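Local structure of E3 ubiquitin-protein ligase RNF31 (5Y3T) at residues B[68-73]-B[119-124]; B[30-35]-B[79-84]; B[103-108]-B[129-134]. The protein acts as a RING-type E3 ubiquitin ligase (HOIP), the fragment here being its UBA region, which probably binds partner proteins such as HOIL-1. All blocks are in the same frame, centred on the assembly; numbering follows the deposited sequence.

Interaction 1 (B[68-73]-B[119-124]); sequences LGAFSC and ALFQHG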
# COMPACT_ATOMS: atom_id res chain seq x y z
N LEU B 68 -6.77 -3.00 -20.10
CA LEU B 68 -5.67 -2.87 -19.15
C LEU B 68 -4.48 -3.77 -19.42
O LEU B 68 -3.54 -3.86 -18.61
CB LEU B 68 -6.20 -3.09 -17.74
CG LEU B 68 -7.08 -1.92 -17.28
CD1 LEU B 68 -7.65 -2.18 -15.89
CD2 LEU B 68 -6.30 -0.62 -17.32
N GLY B 69 -4.51 -4.45 -20.56
CA GLY B 69 -3.39 -5.28 -20.91
C GLY B 69 -3.48 -6.53 -20.09
O GLY B 69 -4.52 -6.86 -19.53
N ALA B 70 -2.34 -7.20 -20.00
CA ALA B 70 -2.26 -8.53 -19.49
C ALA B 70 -1.71 -8.44 -18.09
O ALA B 70 -0.76 -7.70 -17.84
CB ALA B 70 -1.32 -9.36 -20.37
N PHE B 71 -2.27 -9.25 -17.21
CA PHE B 71 -1.91 -9.30 -15.80
C PHE B 71 -0.88 -10.38 -15.53
O PHE B 71 -0.96 -11.49 -16.09
CB PHE B 71 -3.19 -9.51 -14.96
CG PHE B 71 -4.19 -8.37 -15.12
CD1 PHE B 71 -5.08 -8.36 -16.18
CD2 PHE B 71 -4.18 -7.28 -14.24
CE1 PHE B 71 -5.97 -7.30 -16.37
CE2 PHE B 71 -5.05 -6.21 -14.43
CZ PHE B 71 -5.94 -6.21 -15.49
N SER B 72 0.09 -10.03 -14.68
CA SER B 72 1.16 -10.92 -14.26
C SER B 72 0.76 -11.69 -13.02
O SER B 72 -0.13 -11.27 -12.30
CB SER B 72 2.43 -10.13 -13.94
OG SER B 72 2.18 -9.14 -12.96
N CYS B 73 1.44 -12.81 -12.78
CA CYS B 73 1.25 -13.66 -11.61
C CYS B 73 1.57 -12.88 -10.38
O CYS B 73 0.92 -13.06 -9.40
CB CYS B 73 2.17 -14.90 -11.65
SG CYS B 73 2.20 -15.83 -13.21
N ALA B 119 5.30 -2.47 -19.80
CA ALA B 119 6.24 -2.29 -18.67
C ALA B 119 5.69 -2.69 -17.30
O ALA B 119 6.45 -3.15 -16.45
CB ALA B 119 6.72 -0.85 -18.61
N LEU B 120 4.40 -2.46 -17.07
CA LEU B 120 3.77 -2.92 -15.85
C LEU B 120 3.73 -4.45 -15.81
O LEU B 120 4.07 -5.05 -14.79
CB LEU B 120 2.37 -2.29 -15.65
CG LEU B 120 2.44 -0.87 -15.10
CD1 LEU B 120 1.09 -0.20 -15.13
CD2 LEU B 120 3.05 -0.81 -13.70
N PHE B 121 3.32 -5.07 -16.90
CA PHE B 121 3.36 -6.55 -17.01
C PHE B 121 4.78 -7.07 -16.84
O PHE B 121 5.04 -7.99 -16.03
CB PHE B 121 2.76 -7.04 -18.36
CG PHE B 121 2.87 -8.52 -18.57
CD1 PHE B 121 2.05 -9.40 -17.89
CD2 PHE B 121 3.85 -9.05 -19.42
CE1 PHE B 121 2.17 -10.78 -18.07
CE2 PHE B 121 3.98 -10.42 -19.59
CZ PHE B 121 3.14 -11.29 -18.92
N GLN B 122 5.71 -6.47 -17.59
CA GLN B 122 7.13 -6.87 -17.55
C GLN B 122 7.71 -6.87 -16.14
O GLN B 122 8.52 -7.74 -15.82
CB GLN B 122 7.99 -5.99 -18.50
CG GLN B 122 9.22 -6.66 -19.11
CD GLN B 122 8.85 -7.90 -19.96
OE1 GLN B 122 7.95 -7.86 -20.80
NE2 GLN B 122 9.54 -9.01 -19.70
N HIS B 123 7.28 -5.95 -15.27
CA HIS B 123 7.86 -5.83 -13.91
C HIS B 123 7.00 -6.23 -12.73
O HIS B 123 7.18 -5.72 -11.62
CB HIS B 123 8.31 -4.39 -13.74
CG HIS B 123 9.48 -4.08 -14.57
ND1 HIS B 123 9.36 -3.61 -15.85
CD2 HIS B 123 10.80 -4.30 -14.36
CE1 HIS B 123 10.56 -3.49 -16.38
NE2 HIS B 123 11.45 -3.92 -15.50
N GLY B 124 6.05 -7.14 -12.96
CA GLY B 124 5.13 -7.63 -11.92
C GLY B 124 4.25 -6.59 -11.23
O GLY B 124 3.89 -6.75 -10.08
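Phe121, on the last turn of helix 116-122, lays its side chain against the extended backbone of Ala70, Phe71 and Ser72. With CG anti to the backbone N (chi1 176°), the ring leaves its helix toward that extended loop. Its CB starts 3.6 Å from Ala70 O, and CG lies only slightly farther from the same oxygen. CD1 makes the closest approach, 3.3 Å from Ala70 O, which comes in obliquely to the ring; the methyl CB of Ala70 touches CD1 as well, at 4.2 Å. Farther out, CE1 reaches Phe71 O at 3.8 Å, and this carbonyl, like the amide N of Ser72, sits at the ring edge near its plane. The ring thus meets mostly peptide groups, and no hydrogen bond joins the two segments. Ala70 O is instead bonded to Arg98 of helix 87-107, which also makes a cation-pi contact with Phe71 as that ring turns from Phe121 to pack on helix 42-64. Beside Phe121, Ser72 OG stands 3.5 Å from Gly124 CA while it hydrogen-bonds Glu75. Two helix ends therefore meet here: Ser72 is the N-cap of helix 73-82, and Gly124, with positive phi, is the C-prime residue of the Schellman motif closing helix 116-122, within the all-helical HOIP UBA domain pair.

Interaction 2 (B[30-35]-B[79-84]); sequences VFSALQ and AWLDRH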
# COMPACT_ATOMS: atom_id res chain seq x y z
N VAL B 30 -1.04 -18.87 4.10
CA VAL B 30 -1.66 -19.94 4.85
C VAL B 30 -3.13 -19.61 5.00
O VAL B 30 -3.96 -20.42 4.66
CB VAL B 30 -1.00 -20.19 6.23
CG1 VAL B 30 -1.81 -21.14 7.11
CG2 VAL B 30 0.37 -20.78 6.02
N PHE B 31 -3.45 -18.40 5.47
CA PHE B 31 -4.84 -18.06 5.74
C PHE B 31 -5.71 -18.00 4.46
O PHE B 31 -6.86 -18.42 4.48
CB PHE B 31 -4.90 -16.75 6.50
CG PHE B 31 -6.28 -16.36 6.91
CD1 PHE B 31 -6.94 -17.06 7.94
CD2 PHE B 31 -6.93 -15.27 6.31
CE1 PHE B 31 -8.22 -16.70 8.36
CE2 PHE B 31 -8.21 -14.90 6.72
CZ PHE B 31 -8.86 -15.61 7.75
N SER B 32 -5.14 -17.46 3.38
CA SER B 32 -5.80 -17.39 2.08
C SER B 32 -6.18 -18.76 1.56
O SER B 32 -7.30 -18.94 1.03
CB SER B 32 -4.91 -16.68 1.05
OG SER B 32 -4.74 -15.31 1.41
N ALA B 33 -5.27 -19.71 1.76
CA ALA B 33 -5.52 -21.11 1.46
C ALA B 33 -6.66 -21.69 2.27
O ALA B 33 -7.57 -22.31 1.69
CB ALA B 33 -4.28 -21.90 1.67
N LEU B 34 -6.61 -21.48 3.59
CA LEU B 34 -7.65 -21.92 4.52
C LEU B 34 -9.02 -21.38 4.12
O LEU B 34 -9.98 -22.13 4.03
CB LEU B 34 -7.33 -21.51 5.96
CG LEU B 34 -6.11 -22.19 6.65
CD1 LEU B 34 -5.80 -21.66 8.06
CD2 LEU B 34 -6.29 -23.69 6.70
N GLN B 35 -9.11 -20.09 3.85
CA GLN B 35 -10.40 -19.45 3.49
C GLN B 35 -10.98 -19.95 2.17
O GLN B 35 -12.18 -20.20 2.10
CB GLN B 35 -10.23 -17.95 3.33
CG GLN B 35 -9.85 -17.25 4.59
CD GLN B 35 -11.01 -17.22 5.51
OE1 GLN B 35 -11.13 -18.06 6.37
NE2 GLN B 35 -11.89 -16.25 5.31
N ALA B 79 -3.00 -9.49 -5.17
CA ALA B 79 -4.45 -9.27 -5.00
C ALA B 79 -5.14 -10.41 -4.24
O ALA B 79 -5.86 -10.19 -3.28
CB ALA B 79 -5.11 -9.02 -6.35
N TRP B 80 -4.94 -11.63 -4.70
CA TRP B 80 -5.36 -12.83 -3.98
C TRP B 80 -5.04 -12.74 -2.48
O TRP B 80 -5.88 -12.94 -1.63
CB TRP B 80 -4.71 -14.04 -4.65
CG TRP B 80 -4.64 -15.28 -3.83
CD1 TRP B 80 -3.57 -15.77 -3.10
CD2 TRP B 80 -5.66 -16.22 -3.69
NE1 TRP B 80 -3.90 -16.97 -2.49
CE2 TRP B 80 -5.18 -17.26 -2.84
CE3 TRP B 80 -6.94 -16.29 -4.20
CZ2 TRP B 80 -5.93 -18.31 -2.50
CZ3 TRP B 80 -7.67 -17.32 -3.87
CH2 TRP B 80 -7.18 -18.33 -3.01
N LEU B 81 -3.82 -12.38 -2.18
CA LEU B 81 -3.36 -12.34 -0.80
C LEU B 81 -3.83 -11.15 -0.01
O LEU B 81 -4.02 -11.29 1.18
CB LEU B 81 -1.84 -12.38 -0.73
CG LEU B 81 -1.16 -13.70 -1.10
CD1 LEU B 81 0.29 -13.55 -0.76
CD2 LEU B 81 -1.74 -14.89 -0.35
N ASP B 82 -4.00 -9.98 -0.62
CA ASP B 82 -4.50 -8.83 0.15
C ASP B 82 -5.98 -9.00 0.50
O ASP B 82 -6.42 -8.46 1.52
CB ASP B 82 -4.22 -7.50 -0.55
CG ASP B 82 -2.71 -7.21 -0.67
OD1 ASP B 82 -1.85 -7.78 0.06
OD2 ASP B 82 -2.39 -6.41 -1.56
N ARG B 83 -6.70 -9.81 -0.28
CA ARG B 83 -8.08 -10.08 -0.01
C ARG B 83 -8.24 -11.47 0.57
O ARG B 83 -9.33 -12.05 0.55
CB ARG B 83 -8.90 -9.90 -1.28
CG ARG B 83 -8.78 -8.52 -1.91
CD ARG B 83 -8.94 -7.35 -0.93
NE ARG B 83 -10.17 -7.44 -0.13
CZ ARG B 83 -10.45 -6.71 0.95
NH1 ARG B 83 -9.60 -5.81 1.44
NH2 ARG B 83 -11.61 -6.90 1.56
N HIS B 84 -7.18 -12.02 1.13
CA HIS B 84 -7.33 -13.27 1.89
C HIS B 84 -8.06 -14.39 1.18
O HIS B 84 -8.80 -15.13 1.81
CB HIS B 84 -8.00 -13.00 3.24
CG HIS B 84 -7.11 -12.26 4.18
ND1 HIS B 84 -7.53 -11.84 5.43
CD2 HIS B 84 -5.82 -11.86 4.05
CE1 HIS B 84 -6.54 -11.20 6.02
NE2 HIS B 84 -5.48 -11.22 5.22
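Phe31 and His84 meet where helix 27-37 packs against the end of helix 73-82, a helix end shaped as a Schellman motif with His84 as its positive-phi C-prime residue. The aromatic contact is an offset edge-to-face pair: the edge of Phe31 points at the face of His84, ring centroids 5.0 Å apart and planes at 82°. CE2 of Phe31 comes within 3.4 Å of His84 ND1, and its CD2 lies over the imidazole toward the rim. Replacing His84 by an alanine would probably leave this edge of Phe31 without its aromatic partner and open a gap beside it. Van der Waals contacts gather round Ser32, the residue whose CA is nearest His84 CA, at 4.4 Å. Its CB lies 3.7 Å from Trp80 NE1, while CD2 of Leu81 touches its OG. Trp80 also runs into helix 42-64 and meets Tyr36 edge to face, so the indole links three helices. The polar end of Ser32 is served within its own helix: OG, placed beside the backbone N (chi1 -67°), bonds Glu28 O one turn back. An apolar side chain of another protein chain also packs on His84. With CG anti to its carbonyl carbon (chi1 -64°), Gln35 sets CG over a face of Phe31, toward the rim, and its CB 3.5 Å from His84 O.

Interaction 3 (B[103-108]-B[129-134]); sequences HELQSL and RALTEL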
# COMPACT_ATOMS: atom_id res chain seq x y z
N HIS B 103 -3.09 5.01 -14.53
CA HIS B 103 -3.47 6.40 -14.30
C HIS B 103 -2.27 7.20 -13.77
O HIS B 103 -2.04 8.29 -14.23
CB HIS B 103 -4.67 6.48 -13.38
CG HIS B 103 -5.04 7.87 -12.99
ND1 HIS B 103 -5.98 8.61 -13.68
CD2 HIS B 103 -4.60 8.66 -11.98
CE1 HIS B 103 -6.10 9.79 -13.12
NE2 HIS B 103 -5.28 9.85 -12.08
N GLU B 104 -1.48 6.65 -12.85
CA GLU B 104 -0.29 7.38 -12.41
C GLU B 104 0.77 7.54 -13.52
O GLU B 104 1.29 8.64 -13.75
CB GLU B 104 0.37 6.75 -11.20
CG GLU B 104 0.99 7.83 -10.31
CD GLU B 104 2.00 7.32 -9.29
OE1 GLU B 104 2.03 6.09 -9.01
OE2 GLU B 104 2.76 8.16 -8.77
N LEU B 105 1.11 6.44 -14.19
CA LEU B 105 2.14 6.52 -15.20
C LEU B 105 1.75 7.51 -16.30
O LEU B 105 2.61 8.21 -16.82
CB LEU B 105 2.48 5.14 -15.75
CG LEU B 105 3.27 4.31 -14.73
CD1 LEU B 105 3.41 2.89 -15.22
CD2 LEU B 105 4.65 4.88 -14.44
N GLN B 106 0.46 7.58 -16.60
CA GLN B 106 -0.09 8.54 -17.54
C GLN B 106 0.14 9.99 -17.13
O GLN B 106 0.52 10.81 -17.94
CB GLN B 106 -1.60 8.32 -17.64
CG GLN B 106 -2.35 9.35 -18.48
CD GLN B 106 -3.09 8.67 -19.59
OE1 GLN B 106 -4.28 8.38 -19.47
NE2 GLN B 106 -2.36 8.35 -20.66
N SER B 107 -0.11 10.29 -15.88
CA SER B 107 0.07 11.63 -15.37
C SER B 107 1.57 12.00 -15.29
O SER B 107 1.93 13.16 -15.36
CB SER B 107 -0.63 11.79 -14.00
OG SER B 107 0.17 11.27 -12.93
N LEU B 108 2.43 11.00 -15.19
CA LEU B 108 3.87 11.19 -15.18
C LEU B 108 4.51 11.20 -16.55
O LEU B 108 5.73 11.10 -16.63
CB LEU B 108 4.54 10.11 -14.30
CG LEU B 108 4.72 10.46 -12.82
CD1 LEU B 108 3.55 11.25 -12.21
CD2 LEU B 108 5.00 9.19 -12.04
N ARG B 129 9.78 0.36 -10.82
CA ARG B 129 10.60 -0.28 -11.87
C ARG B 129 10.11 -0.05 -13.27
O ARG B 129 10.93 0.05 -14.18
CB ARG B 129 10.77 -1.76 -11.63
CG ARG B 129 11.80 -2.00 -10.56
CD ARG B 129 11.92 -3.45 -10.20
NE ARG B 129 12.74 -3.59 -9.00
CZ ARG B 129 13.07 -4.75 -8.44
NH1 ARG B 129 12.65 -5.90 -8.97
NH2 ARG B 129 13.84 -4.75 -7.35
N ALA B 130 8.80 0.04 -13.48
CA ALA B 130 8.29 0.42 -14.83
C ALA B 130 8.73 1.85 -15.23
O ALA B 130 9.22 2.07 -16.33
CB ALA B 130 6.78 0.28 -14.89
N LEU B 131 8.59 2.82 -14.33
CA LEU B 131 9.01 4.21 -14.57
C LEU B 131 10.49 4.36 -14.97
O LEU B 131 10.82 5.09 -15.92
CB LEU B 131 8.77 5.02 -13.31
CG LEU B 131 8.87 6.52 -13.41
CD1 LEU B 131 7.87 7.09 -14.40
CD2 LEU B 131 8.64 7.07 -12.01
N THR B 132 11.35 3.66 -14.23
CA THR B 132 12.77 3.51 -14.56
C THR B 132 12.90 3.10 -16.02
O THR B 132 13.44 3.88 -16.80
CB THR B 132 13.49 2.49 -13.63
OG1 THR B 132 13.38 2.90 -12.27
CG2 THR B 132 14.99 2.40 -13.94
N GLU B 133 12.33 1.95 -16.40
CA GLU B 133 12.51 1.37 -17.75
C GLU B 133 12.00 2.30 -18.88
O GLU B 133 12.67 2.50 -19.87
CB GLU B 133 11.87 -0.04 -17.86
CG GLU B 133 12.58 -0.99 -18.86
CD GLU B 133 11.70 -2.14 -19.37
OE1 GLU B 133 12.11 -3.33 -19.26
OE2 GLU B 133 10.57 -1.88 -19.87
N LEU B 134 10.84 2.89 -18.69
CA LEU B 134 10.22 3.83 -19.63
C LEU B 134 11.00 5.12 -19.89
O LEU B 134 10.78 5.78 -20.91
CB LEU B 134 8.83 4.23 -19.10
CG LEU B 134 7.71 3.18 -19.27
CD1 LEU B 134 6.56 3.40 -18.30
CD2 LEU B 134 7.19 3.19 -20.70
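Leu105 and Leu131 bring helices 87-107 and 127-145 together, their short segments crossing at -34° with axes 11.4 Å apart at closest approach and these two CA atoms nearest, at 7.3 Å. The pair belongs to the helical core of the C-terminal part of the HOIP UBA region, where both helices also flank the short helix 116-122. The contact is wholly apolar, a layer of leucine branches with one alanine. Leu105 works with both methyls. Its CD2 meets CD1 of Leu131 at 3.9 Å, the two side chains lying aslant to each other, while its CD1 turns to the other residues of the opposite helix: Ala130 CB at 4.3 Å and, one turn on, Leu134 CD1 at a similar range. Ala130 also touches helix 116-122, through Ala119 and Leu120, and Leu120 lies on Leu105 as well. Leu131 divides its branches between two partners. With CG anti to the backbone N (chi1 -168°), its isobutyl group swings toward helix 87-107, and CD2 reaches Leu108 CD2 at 4.2 Å. Leu108 is the first residue beyond that helix. Aromatic side chains of another protein chain pack on Leu108 and on Leu131, so this side of the layer adjoins a second chain, which also pairs a basic side chain with Glu104. At the helix end, Glu104 O is gripped twice: by Leu108 N, and by Ser107 OG at 3.0 Å, tilted 16° from the carbonyl plane.

Overall arrangement
Interaction 2 lies on one side of the chain's centre and interaction 3 on the other, their centres 29 Å apart, with interaction 1 between them. Helix 73-82 runs from the N-cap in 68-73 to the Schellman end in 79-84, tying interactions 1 and 2, whose nearest atoms stay about 7 Å apart. Interactions 1 and 3 touch, His123 packing on Arg129 and Glu133. Along the chain, 30-35 and 79-84 alternate with 68-73 and 119-124, as do 68-73 and 119-124 with 103-108 and 129-134, whereas interaction 2 closes before interaction 3 opens. The helices thus interlock into one elongated unit, and other protein chains of the assembly touch it at interactions 2 and 3.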